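Local coordinates for anti-sigma-I factor RsgI2 (Clostridium thermocellum, PDB 4B9P), which probably restrains the sigma factor SigI2 by binding it directly, and carries an extracellular family 3 carbohydrate-binding module thought to sense cellulosic polysaccharide, at residues T35-L39 with S40-I44. Numbering follows the deposited sequence.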
ATOM      1  N   THR A  35      17.372  12.578   9.245  1.00 24.17           N
ATOM      2  CA  THR A  35      18.299  11.533   8.805  1.00 25.30           C
ATOM      3  C   THR A  35      17.864  11.022   7.431  1.00 24.49           C
ATOM      4  O   THR A  35      16.689  10.880   7.179  1.00 24.67           O
ATOM      5  CB  THR A  35      18.306  10.333   9.769  1.00 28.22           C
ATOM      6  OG1 THR A  35      17.048   9.665   9.695  1.00 31.80           O
ATOM      7  CG2 THR A  35      18.556  10.807  11.192  1.00 28.66           C
ATOM      8  N   PRO A  36      18.805  10.706   6.546  1.00 24.20           N
ATOM      9  CA  PRO A  36      18.465  10.059   5.263  1.00 23.67           C
ATOM     10  C   PRO A  36      17.975   8.650   5.549  1.00 23.77           C
ATOM     11  O   PRO A  36      18.420   8.008   6.500  1.00 27.94           O
ATOM     12  CB  PRO A  36      19.816  10.012   4.511  1.00 27.34           C
ATOM     13  CG  PRO A  36      20.630  11.099   5.192  1.00 29.79           C
ATOM     14  CD  PRO A  36      20.231  11.025   6.649  1.00 27.92           C
ATOM     15  N   ILE A  37      17.067   8.164   4.714  1.00 21.40           N
ATOM     16  CA  ILE A  37      16.518   6.824   4.859  1.00 21.67           C
ATOM     17  C   ILE A  37      16.814   6.043   3.578  1.00 21.34           C
ATOM     18  O   ILE A  37      16.508   6.493   2.481  1.00 23.69           O
ATOM     19  CB  ILE A  37      14.995   6.883   5.097  1.00 22.33           C
ATOM     20  CG1 ILE A  37      14.712   7.590   6.436  1.00 22.99           C
ATOM     21  CG2 ILE A  37      14.366   5.457   5.062  1.00 24.88           C
ATOM     22  CD1 ILE A  37      13.273   8.022   6.631  1.00 23.50           C
ATOM     23  N   THR A  38      17.437   4.884   3.715  1.00 21.08           N
ATOM     24  CA  THR A  38      17.689   4.046   2.548  1.00 21.46           C
ATOM     25  C   THR A  38      16.374   3.355   2.134  1.00 19.74           C
ATOM     26  O   THR A  38      15.809   2.578   2.907  1.00 20.95           O
ATOM     27  CB  THR A  38      18.773   3.001   2.888  1.00 23.50           C
ATOM     28  OG1 THR A  38      19.978   3.696   3.234  1.00 27.91           O
ATOM     29  CG2 THR A  38      19.025   2.034   1.712  1.00 24.52           C
ATOM     30  N   LEU A  39      15.885   3.621   0.914  1.00 19.10           N
ATOM     31  CA  LEU A  39      14.554   3.173   0.545  1.00 19.25           C
ATOM     32  C   LEU A  39      14.428   1.656   0.536  1.00 19.09           C
ATOM     33  O   LEU A  39      13.386   1.134   0.876  1.00 19.13           O
ATOM     34  CB  LEU A  39      14.144   3.761  -0.796  1.00 19.45           C
ATOM     35  CG  LEU A  39      13.726   5.226  -0.722  1.00 21.16           C
ATOM     36  CD1 LEU A  39      13.625   5.740  -2.122  1.00 24.08           C
ATOM     37  CD2 LEU A  39      12.372   5.379   0.004  1.00 22.08           C
ATOM     38  N   SER A  40      15.474   0.933   0.142  1.00 19.40           N
ATOM     39  CA  SER A  40      15.382  -0.521   0.103  1.00 21.01           C
ATOM     40  C   SER A  40      15.066  -1.121   1.482  1.00 20.49           C
ATOM     41  O   SER A  40      14.587  -2.250   1.565  1.00 21.94           O
ATOM     42  CB  SER A  40      16.653  -1.139  -0.474  1.00 21.90           C
ATOM     43  OG  SER A  40      17.751  -0.882   0.394  1.00 23.55           O
ATOM     44  N   GLU A  41      15.368  -0.387   2.556  1.00 20.65           N
ATOM     45  CA  GLU A  41      15.050  -0.821   3.925  1.00 21.36           C
ATOM     46  C   GLU A  41      13.611  -0.554   4.374  1.00 20.12           C
ATOM     47  O   GLU A  41      13.239  -0.957   5.475  1.00 21.52           O
ATOM     48  CB  GLU A  41      16.012  -0.159   4.908  1.00 23.58           C
ATOM     49  CG  GLU A  41      17.466  -0.638   4.722  1.00 26.99           C
ATOM     50  CD  GLU A  41      17.594  -2.142   5.036  1.00 35.66           C
ATOM     51  OE1 GLU A  41      17.431  -2.523   6.216  1.00 39.39           O
ATOM     52  OE2 GLU A  41      17.812  -2.953   4.101  1.00 41.07           O
ATOM     53  N   VAL A  42      12.822   0.088   3.525  1.00 19.06           N
ATOM     54  CA  VAL A  42      11.482   0.530   3.922  1.00 17.79           C
ATOM     55  C   VAL A  42      10.436  -0.413   3.350  1.00 17.21           C
ATOM     56  O   VAL A  42      10.510  -0.770   2.163  1.00 18.45           O
ATOM     57  CB  VAL A  42      11.193   1.924   3.359  1.00 19.13           C
ATOM     58  CG1 VAL A  42       9.788   2.371   3.704  1.00 20.07           C
ATOM     59  CG2 VAL A  42      12.205   2.900   3.926  1.00 20.37           C
ATOM     60  N   LYS A  43       9.477  -0.818   4.175  1.00 17.11           N
ATOM     61  CA  LYS A  43       8.315  -1.596   3.720  1.00 16.73           C
ATOM     62  C   LYS A  43       7.069  -0.865   4.196  1.00 17.05           C
ATOM     63  O   LYS A  43       7.017  -0.328   5.311  1.00 19.56           O
ATOM     64  CB  LYS A  43       8.336  -2.991   4.331  1.00 18.20           C
ATOM     65  CG  LYS A  43       9.562  -3.819   3.990  1.00 20.23           C
ATOM     66  CD  LYS A  43       9.689  -4.114   2.511  1.00 20.78           C
ATOM     67  CE  LYS A  43      10.947  -4.941   2.235  1.00 22.64           C
ATOM     68  NZ  LYS A  43      11.163  -5.122   0.769  1.00 21.26           N
ATOM     69  N   ILE A  44       6.060  -0.851   3.344  1.00 16.59           N
ATOM     70  CA  ILE A  44       4.782  -0.203   3.627  1.00 16.79           C
ATOM     71  C   ILE A  44       3.694  -1.245   3.494  1.00 16.00           C
ATOM     72  O   ILE A  44       3.714  -1.967   2.494  1.00 18.33           O
ATOM     73  CB  ILE A  44       4.541   0.920   2.618  1.00 17.04           C
ATOM     74  CG1 ILE A  44       5.651   1.975   2.654  1.00 18.30           C
ATOM     75  CG2 ILE A  44       3.183   1.584   2.866  1.00 18.67           C
ATOM     76  CD1 ILE A  44       5.629   2.888   1.447  1.00 21.21           C
TER
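Ile37 and Val42 meet methyl to methyl beside a short 3-10 turn, Leu39 to Glu41, which links strand 37-38 to strand 42-48 in the beta-sandwich of this family 3 carbohydrate-binding module. The two side chains cross at about a right angle, with Ile37 CG2 3.5 Å from Val42 CG2. Val42 turns CG1 opposite its own backbone N (chi1 177°), which leaves CG2 as the branch that reaches back to Ile37. Ile156 and Val154 of strand 152-156 touch this pair, Ile37 and Val42 respectively, while Phe92 of strand 84-92 packs on both Val42 and Leu39.

Two successive i to i+3 backbone hydrogen bonds hold the turn. The first runs from Glu41 N to Thr38 O at 3.0 Å. The second, from Val42 N to Leu39 O at 2.9 Å, is the straighter of the two. Glu41 lays its CB 3.4 Å from Thr38 O, but its chain bends and carries the carboxylate away, where OE1 is hydrogen-bonded to Ser157 OG. Across the start of the turn, the methyl CG2 of Thr38 lies 3.4 Å from the hydroxyl OG of Ser40.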